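PDB 7CNE: sphingomyelinase C from Streptomyces griseocarneus, which belongs to the endonuclease/exonuclease/phosphatase family and has the two-sheet alpha/beta sandwich of the DNase I-like proteins. Local coordinates for residues E187-A192 with L250-H255; L10-Y15 with N46-L51. All blocks are in the same frame, centred on the assembly; numbering follows the deposited sequence.

Contact 1: residues E187-A192 with L250-H255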
ATOM      1  N   GLU A 187      22.858   0.339   1.236  1.00 25.10           N
ATOM      2  CA  GLU A 187      21.732   0.060   0.353  1.00 24.11           C
ATOM      3  C   GLU A 187      20.438   0.579   0.972  1.00 22.05           C
ATOM      4  O   GLU A 187      20.204   0.406   2.174  1.00 21.22           O
ATOM      5  CB  GLU A 187      21.637  -1.447   0.074  1.00 27.14           C
ATOM      6  CG  GLU A 187      22.850  -1.949  -0.698  1.00 25.02           C
ATOM      7  CD  GLU A 187      22.841  -3.444  -0.968  1.00 27.21           C
ATOM      8  OE1 GLU A 187      23.815  -3.901  -1.594  1.00 27.49           O
ATOM      9  OE2 GLU A 187      21.883  -4.156  -0.567  1.00 24.48           O
ATOM     10  N   GLN A 188      19.610   1.225   0.147  1.00 23.34           N
ATOM     11  CA  GLN A 188      18.361   1.821   0.620  1.00 21.14           C
ATOM     12  C   GLN A 188      17.328   0.757   0.964  1.00 19.87           C
ATOM     13  O   GLN A 188      17.199  -0.257   0.271  1.00 19.20           O
ATOM     14  CB  GLN A 188      17.739   2.728  -0.438  1.00 18.14           C
ATOM     15  CG  GLN A 188      18.467   3.971  -0.777  1.00 27.92           C
ATOM     16  CD  GLN A 188      17.844   4.619  -1.990  1.00 23.91           C
ATOM     17  OE1 GLN A 188      16.755   5.194  -1.912  1.00 32.66           O
ATOM     18  NE2 GLN A 188      18.502   4.483  -3.127  1.00 27.25           N
ATOM     19  N   VAL A 189      16.549   1.028   2.006  1.00 19.68           N
ATOM     20  CA  VAL A 189      15.454   0.163   2.432  1.00 16.36           C
ATOM     21  C   VAL A 189      14.254   1.059   2.709  1.00 17.66           C
ATOM     22  O   VAL A 189      14.291   1.873   3.635  1.00 18.83           O
ATOM     23  CB  VAL A 189      15.793  -0.664   3.676  1.00 17.94           C
ATOM     24  CG1 VAL A 189      14.650  -1.660   3.937  1.00 16.14           C
ATOM     25  CG2 VAL A 189      17.146  -1.369   3.509  1.00 19.60           C
ATOM     26  N   MET A 190      13.201   0.920   1.908  1.00 15.52           N
ATOM     27  CA  MET A 190      11.991   1.716   2.047  1.00 16.39           C
ATOM     28  C   MET A 190      10.807   0.836   2.434  1.00 17.98           C
ATOM     29  O   MET A 190      10.675  -0.294   1.956  1.00 18.49           O
ATOM     30  CB  MET A 190      11.661   2.457   0.748  1.00 17.81           C
ATOM     31  CG  MET A 190      12.596   3.615   0.439  1.00 22.40           C
ATOM     32  SD  MET A 190      12.219   4.361  -1.169  1.00 20.27           S
ATOM     33  CE  MET A 190      13.123   3.259  -2.259  1.00 18.34           C
ATOM     34  N   LEU A 191       9.942   1.365   3.294  1.00 16.47           N
ATOM     35  CA  LEU A 191       8.650   0.759   3.606  1.00 15.22           C
ATOM     36  C   LEU A 191       7.574   1.630   2.974  1.00 18.06           C
ATOM     37  O   LEU A 191       7.527   2.836   3.230  1.00 16.35           O
ATOM     38  CB  LEU A 191       8.441   0.651   5.117  1.00 15.71           C
ATOM     39  CG  LEU A 191       7.031   0.239   5.578  1.00 17.84           C
ATOM     40  CD1 LEU A 191       6.737  -1.202   5.188  1.00 15.88           C
ATOM     41  CD2 LEU A 191       6.895   0.412   7.069  1.00 15.22           C
ATOM     42  N   ALA A 192       6.729   1.031   2.136  1.00 14.46           N
ATOM     43  CA  ALA A 192       5.713   1.781   1.408  1.00 18.45           C
ATOM     44  C   ALA A 192       4.374   1.097   1.614  1.00 17.91           C
ATOM     45  O   ALA A 192       4.274  -0.121   1.449  1.00 15.78           O
ATOM     46  CB  ALA A 192       6.043   1.856  -0.091  1.00 16.31           C
ATOM     47  N   LEU A 250       8.688   5.462   3.618  1.00 15.45           N
ATOM     48  CA  LEU A 250       9.671   5.907   4.603  1.00 16.85           C
ATOM     49  C   LEU A 250      10.910   5.023   4.563  1.00 19.42           C
ATOM     50  O   LEU A 250      10.807   3.792   4.509  1.00 22.10           O
ATOM     51  CB  LEU A 250       9.077   5.903   6.024  1.00 13.20           C
ATOM     52  CG  LEU A 250       7.891   6.847   6.254  1.00 15.89           C
ATOM     53  CD1 LEU A 250       7.223   6.616   7.631  1.00 17.82           C
ATOM     54  CD2 LEU A 250       8.325   8.301   6.096  1.00 16.92           C
ATOM     55  N   HIS A 251      12.077   5.660   4.609  1.00 16.84           N
ATOM     56  CA  HIS A 251      13.349   4.958   4.647  1.00 16.85           C
ATOM     57  C   HIS A 251      13.618   4.379   6.035  1.00 20.89           C
ATOM     58  O   HIS A 251      13.024   4.785   7.041  1.00 19.10           O
ATOM     59  CB  HIS A 251      14.484   5.894   4.241  1.00 17.73           C
ATOM     60  CG  HIS A 251      14.485   6.217   2.785  1.00 15.50           C
ATOM     61  ND1 HIS A 251      15.141   5.439   1.855  1.00 18.36           N
ATOM     62  CD2 HIS A 251      13.880   7.208   2.090  1.00 15.93           C
ATOM     63  CE1 HIS A 251      14.957   5.950   0.652  1.00 17.99           C
ATOM     64  NE2 HIS A 251      14.194   7.021   0.765  1.00 18.77           N
ATOM     65  N   ARG A 252      14.537   3.419   6.071  1.00 18.35           N
ATOM     66  CA  ARG A 252      14.930   2.730   7.296  1.00 21.11           C
ATOM     67  C   ARG A 252      16.113   3.434   7.950  1.00 23.21           C
ATOM     68  O   ARG A 252      17.069   3.823   7.272  1.00 22.87           O
ATOM     69  CB  ARG A 252      15.307   1.283   6.969  1.00 20.37           C
ATOM     70  CG  ARG A 252      15.669   0.424   8.158  1.00 24.11           C
ATOM     71  CD  ARG A 252      15.541  -1.048   7.772  1.00 25.49           C
ATOM     72  NE  ARG A 252      15.997  -1.955   8.816  1.00 28.49           N
ATOM     73  CZ  ARG A 252      15.235  -2.430   9.796  1.00 24.28           C
ATOM     74  NH1 ARG A 252      13.956  -2.084   9.888  1.00 21.97           N
ATOM     75  NH2 ARG A 252      15.762  -3.256  10.691  1.00 24.28           N
ATOM     76  N   ASN A 253      16.055   3.585   9.275  1.00 19.47           N
ATOM     77  CA  ASN A 253      17.171   4.197   9.987  1.00 24.93           C
ATOM     78  C   ASN A 253      18.463   3.423   9.744  1.00 25.34           C
ATOM     79  O   ASN A 253      18.467   2.193   9.665  1.00 23.21           O
ATOM     80  CB  ASN A 253      16.885   4.267  11.487  1.00 20.70           C
ATOM     81  CG  ASN A 253      15.875   5.344  11.832  1.00 23.12           C
ATOM     82  OD1 ASN A 253      15.879   6.425  11.235  1.00 23.23           O
ATOM     83  ND2 ASN A 253      15.007   5.059  12.808  1.00 23.46           N
ATOM     84  N   GLY A 254      19.566   4.158   9.619  1.00 27.26           N
ATOM     85  CA  GLY A 254      20.865   3.548   9.436  1.00 25.78           C
ATOM     86  C   GLY A 254      21.201   3.146   8.016  1.00 29.45           C
ATOM     87  O   GLY A 254      22.278   2.587   7.791  1.00 31.04           O
ATOM     88  N   HIS A 255      20.326   3.402   7.049  1.00 21.68           N
ATOM     89  CA  HIS A 255      20.600   3.047   5.667  1.00 21.72           C
ATOM     90  C   HIS A 255      20.702   4.310   4.829  1.00 22.99           C
ATOM     91  O   HIS A 255      20.130   5.349   5.173  1.00 23.94           O
ATOM     92  CB  HIS A 255      19.521   2.109   5.114  1.00 22.31           C
ATOM     93  CG  HIS A 255      19.625   0.720   5.658  1.00 22.60           C
ATOM     94  ND1 HIS A 255      20.284  -0.289   4.992  1.00 19.55           N
ATOM     95  CD2 HIS A 255      19.217   0.191   6.838  1.00 22.78           C
ATOM     96  CE1 HIS A 255      20.249  -1.391   5.720  1.00 23.38           C
ATOM     97  NE2 HIS A 255      19.607  -1.127   6.845  1.00 22.84           N
TER
HETATM   98  O   HOH W   1      17.033   3.650   3.133  1.00 21.46           O
HETATM   99  O   HOH W   2      12.121   1.536   5.652  1.00 26.17           O
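M190 lies alongside H251, and its CG sits over one face of the imidazole, 3.6 Å from the ring centroid and 23° off the normal, a CH-pi contact. With CG beside its backbone N (chi1 -72°), M190 runs over the ring, and SD meets it obliquely. Near the plane of that ring, at its edge, Q188 OE1 stands 3.2 Å from H251 CE1, while Q188 NE2 bonds to the carbonyl of P8. A water 2.9 Å from H251 ND1 and 2.9 Å from V189 N ties the imidazole to the opposite backbone. H255 also has a methyl over one face: V189 CG2, 3.8 Å from the ring centroid. H255 ND1 donates to E187 O at 2.9 Å, a bond bent to 138° at the hydrogen. L191 and L250 form a hydrogen-bonded pair, with L191 N to L250 O at 2.8 Å. M190 and H251 make the next, non-hydrogen-bonded pair; after it the ladder gives way to a weak bond from R252 N to V189 O. A second water bridges V189 O and L250 O. The type II turn R252-H255, with G254 at positive phi, swings H255 back to E187. This is an antiparallel edge, strand 247-251 closing one sheet of the DNase I-like sandwich.

Contact 2: residues L10-Y15 with N46-L51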
ATOM      1  N   LEU A  10      14.932   7.488  -6.204  1.00 18.57           N
ATOM      2  CA  LEU A  10      13.769   6.853  -6.810  1.00 19.08           C
ATOM      3  C   LEU A  10      12.480   7.581  -6.440  1.00 19.47           C
ATOM      4  O   LEU A  10      12.354   8.146  -5.349  1.00 19.54           O
ATOM      5  CB  LEU A  10      13.645   5.379  -6.374  1.00 16.39           C
ATOM      6  CG  LEU A  10      14.687   4.345  -6.814  1.00 22.29           C
ATOM      7  CD1 LEU A  10      14.155   2.929  -6.554  1.00 21.55           C
ATOM      8  CD2 LEU A  10      15.035   4.520  -8.283  1.00 21.88           C
ATOM      9  N   LYS A  11      11.515   7.526  -7.355  1.00 16.61           N
ATOM     10  CA  LYS A  11      10.170   8.054  -7.151  1.00 17.95           C
ATOM     11  C   LYS A  11       9.239   6.888  -6.843  1.00 17.35           C
ATOM     12  O   LYS A  11       9.132   5.960  -7.650  1.00 16.34           O
ATOM     13  CB  LYS A  11       9.698   8.778  -8.409  1.00 24.37           C
ATOM     14  CG  LYS A  11       8.761   9.943  -8.196  1.00 30.38           C
ATOM     15  CD  LYS A  11       9.036  10.993  -9.274  1.00 34.37           C
ATOM     16  CE  LYS A  11       8.331  12.293  -8.966  1.00 39.59           C
ATOM     17  NZ  LYS A  11       7.185  12.549  -9.894  1.00 46.28           N
ATOM     18  N   VAL A  12       8.558   6.929  -5.699  1.00 17.23           N
ATOM     19  CA  VAL A  12       7.773   5.775  -5.252  1.00 18.10           C
ATOM     20  C   VAL A  12       6.336   6.199  -4.983  1.00 17.68           C
ATOM     21  O   VAL A  12       6.093   7.125  -4.196  1.00 17.67           O
ATOM     22  CB  VAL A  12       8.383   5.115  -4.005  1.00 20.05           C
ATOM     23  CG1 VAL A  12       7.527   3.914  -3.575  1.00 16.56           C
ATOM     24  CG2 VAL A  12       9.837   4.678  -4.304  1.00 13.53           C
ATOM     25  N   LEU A  13       5.391   5.521  -5.634  1.00 14.71           N
ATOM     26  CA  LEU A  13       3.962   5.733  -5.412  1.00 16.17           C
ATOM     27  C   LEU A  13       3.407   4.647  -4.499  1.00 16.49           C
ATOM     28  O   LEU A  13       3.681   3.461  -4.698  1.00 13.87           O
ATOM     29  CB  LEU A  13       3.196   5.728  -6.740  1.00 15.94           C
ATOM     30  CG  LEU A  13       1.676   5.551  -6.699  1.00 18.04           C
ATOM     31  CD1 LEU A  13       0.978   6.812  -6.151  1.00 17.02           C
ATOM     32  CD2 LEU A  13       1.138   5.203  -8.090  1.00 18.65           C
ATOM     33  N   THR A  14       2.620   5.045  -3.505  1.00 15.78           N
ATOM     34  CA  THR A  14       1.797   4.091  -2.780  1.00 14.94           C
ATOM     35  C   THR A  14       0.346   4.513  -2.952  1.00 15.67           C
ATOM     36  O   THR A  14       0.028   5.701  -2.847  1.00 15.42           O
ATOM     37  CB  THR A  14       2.197   3.971  -1.289  1.00 15.26           C
ATOM     38  OG1 THR A  14       1.349   3.023  -0.643  1.00 14.30           O
ATOM     39  CG2 THR A  14       2.134   5.303  -0.536  1.00 15.32           C
ATOM     40  N   TYR A  15      -0.526   3.544  -3.247  1.00 16.96           N
ATOM     41  CA  TYR A  15      -1.918   3.847  -3.578  1.00 17.37           C
ATOM     42  C   TYR A  15      -2.828   2.699  -3.175  1.00 16.11           C
ATOM     43  O   TYR A  15      -2.663   1.568  -3.647  1.00 14.91           O
ATOM     44  CB  TYR A  15      -2.072   4.128  -5.073  1.00 13.61           C
ATOM     45  CG  TYR A  15      -3.446   4.631  -5.464  1.00 17.62           C
ATOM     46  CD1 TYR A  15      -4.052   5.682  -4.775  1.00 16.35           C
ATOM     47  CD2 TYR A  15      -4.138   4.055  -6.528  1.00 15.44           C
ATOM     48  CE1 TYR A  15      -5.313   6.164  -5.157  1.00 16.29           C
ATOM     49  CE2 TYR A  15      -5.381   4.517  -6.911  1.00 15.70           C
ATOM     50  CZ  TYR A  15      -5.970   5.565  -6.229  1.00 20.42           C
ATOM     51  OH  TYR A  15      -7.215   6.007  -6.641  1.00 18.38           O
ATOM     52  N   ASN A  46       6.677   7.039 -12.250  1.00 18.50           N
ATOM     53  CA  ASN A  46       7.303   6.552 -11.035  1.00 18.65           C
ATOM     54  C   ASN A  46       8.361   5.505 -11.352  1.00 16.71           C
ATOM     55  O   ASN A  46       8.419   4.950 -12.448  1.00 17.67           O
ATOM     56  CB  ASN A  46       6.244   5.977 -10.092  1.00 19.49           C
ATOM     57  CG  ASN A  46       5.172   6.983  -9.776  1.00 20.82           C
ATOM     58  OD1 ASN A  46       5.445   8.010  -9.155  1.00 18.88           O
ATOM     59  ND2 ASN A  46       3.952   6.716 -10.222  1.00 18.50           N
ATOM     60  N   ASP A  47       9.193   5.214 -10.352  1.00 16.69           N
ATOM     61  CA  ASP A  47      10.100   4.078 -10.427  1.00 15.04           C
ATOM     62  C   ASP A  47       9.501   2.814  -9.814  1.00 17.72           C
ATOM     63  O   ASP A  47       9.740   1.705 -10.311  1.00 15.80           O
ATOM     64  CB  ASP A  47      11.402   4.432  -9.722  1.00 16.85           C
ATOM     65  CG  ASP A  47      12.163   5.494 -10.466  1.00 19.41           C
ATOM     66  OD1 ASP A  47      12.659   5.161 -11.555  1.00 18.89           O
ATOM     67  OD2 ASP A  47      12.224   6.646  -9.984  1.00 18.44           O
ATOM     68  N   VAL A  48       8.753   2.963  -8.730  1.00 14.71           N
ATOM     69  CA  VAL A  48       8.138   1.842  -8.019  1.00 14.69           C
ATOM     70  C   VAL A  48       6.714   2.245  -7.686  1.00 18.14           C
ATOM     71  O   VAL A  48       6.459   3.402  -7.331  1.00 16.92           O
ATOM     72  CB  VAL A  48       8.923   1.478  -6.734  1.00 17.45           C
ATOM     73  CG1 VAL A  48       8.285   0.294  -6.009  1.00 13.79           C
ATOM     74  CG2 VAL A  48      10.399   1.194  -7.055  1.00 17.34           C
ATOM     75  N   VAL A  49       5.782   1.296  -7.823  1.00 17.27           N
ATOM     76  CA  VAL A  49       4.383   1.482  -7.448  1.00 14.51           C
ATOM     77  C   VAL A  49       4.007   0.360  -6.489  1.00 16.38           C
ATOM     78  O   VAL A  49       4.232  -0.821  -6.789  1.00 17.50           O
ATOM     79  CB  VAL A  49       3.440   1.492  -8.675  1.00 16.76           C
ATOM     80  CG1 VAL A  49       1.969   1.632  -8.228  1.00 16.25           C
ATOM     81  CG2 VAL A  49       3.814   2.624  -9.645  1.00 18.35           C
ATOM     82  N   VAL A  50       3.461   0.727  -5.330  1.00 15.80           N
ATOM     83  CA  VAL A  50       2.952  -0.228  -4.348  1.00 15.92           C
ATOM     84  C   VAL A  50       1.450   0.001  -4.220  1.00 16.58           C
ATOM     85  O   VAL A  50       1.009   1.102  -3.855  1.00 15.19           O
ATOM     86  CB  VAL A  50       3.649  -0.089  -2.981  1.00 15.39           C
ATOM     87  CG1 VAL A  50       3.145  -1.164  -2.020  1.00 16.94           C
ATOM     88  CG2 VAL A  50       5.167  -0.207  -3.129  1.00 16.56           C
ATOM     89  N   LEU A  51       0.668  -1.037  -4.509  1.00 14.68           N
ATOM     90  CA  LEU A  51      -0.780  -0.974  -4.453  1.00 15.74           C
ATOM     91  C   LEU A  51      -1.305  -1.767  -3.266  1.00 15.23           C
ATOM     92  O   LEU A  51      -0.754  -2.811  -2.910  1.00 15.64           O
ATOM     93  CB  LEU A  51      -1.403  -1.531  -5.735  1.00 15.34           C
ATOM     94  CG  LEU A  51      -0.953  -0.846  -7.029  1.00 18.89           C
ATOM     95  CD1 LEU A  51      -1.633  -1.537  -8.215  1.00 14.63           C
ATOM     96  CD2 LEU A  51      -1.317   0.633  -6.973  1.00 14.39           C
TER
HETATM   97  O   HOH W   3       4.723  10.187 -10.576  1.00 26.08           O
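L13 fits its CD2 branch against V49, 3.7 Å from V49 CG1, the two side chains lying side by side and pointing the same way. N46 crosses L13 obliquely, its ND2 3.7 Å from L13 CB and also near CD2, while bonding to the carbonyl of F42. Further along this face, L51 tips its CD2 into the step beside Y15 CB, 4.0 Å away and near the plane of the phenol ring at its edge. Strand segments 12-15 and 48-51 run parallel, their axes 13° apart, as expected for the neighbouring strands of a beta-alpha-beta unit whose crossover contains helix 30-39. On the reverse face V12 and V48 stand abreast, V12 CG2 being 4.1 Å from V48 CB, and L10 CD1 extends the ridge to V48 CG2. At the start of the pair D47 lies crosswise to L10, with L10 CD2 set against its carboxylate carbon CG. With CG beside its own backbone N (chi1 -68°), D47 turns OD2 to K11 N, accepting at 2.9 Å through the anti lone pair, while OD1 takes a bond from W108. K11 O in return receives two donors, D47 N at 2.8 Å and V48 N at 3.2 Å, the latter in the carbonyl plane.

Overall arrangement
Contact 2 is complete before contact 1 opens along the chain, and their centres lie 14 Å apart. Each belongs to a different mixed sheet: contact 2 joins neighbouring inner strands, 12-19 and 48-54, whereas contact 1 pairs strand 188-192 with the outermost strand 247-251. The sheets meet face to face, and the evidence is direct: A192 CB packs on V50 CG2 at 3.8 Å, and M190 SD on V12 CG2 at 4.0 Å. V249 of strand 247-251 also touches V12 and T14. The two contacts therefore supply facing parts of the apolar core between the layers, consistent with the sandwich of the DNase I-like clan, with helix 162-180 covering the outer side of contact 1.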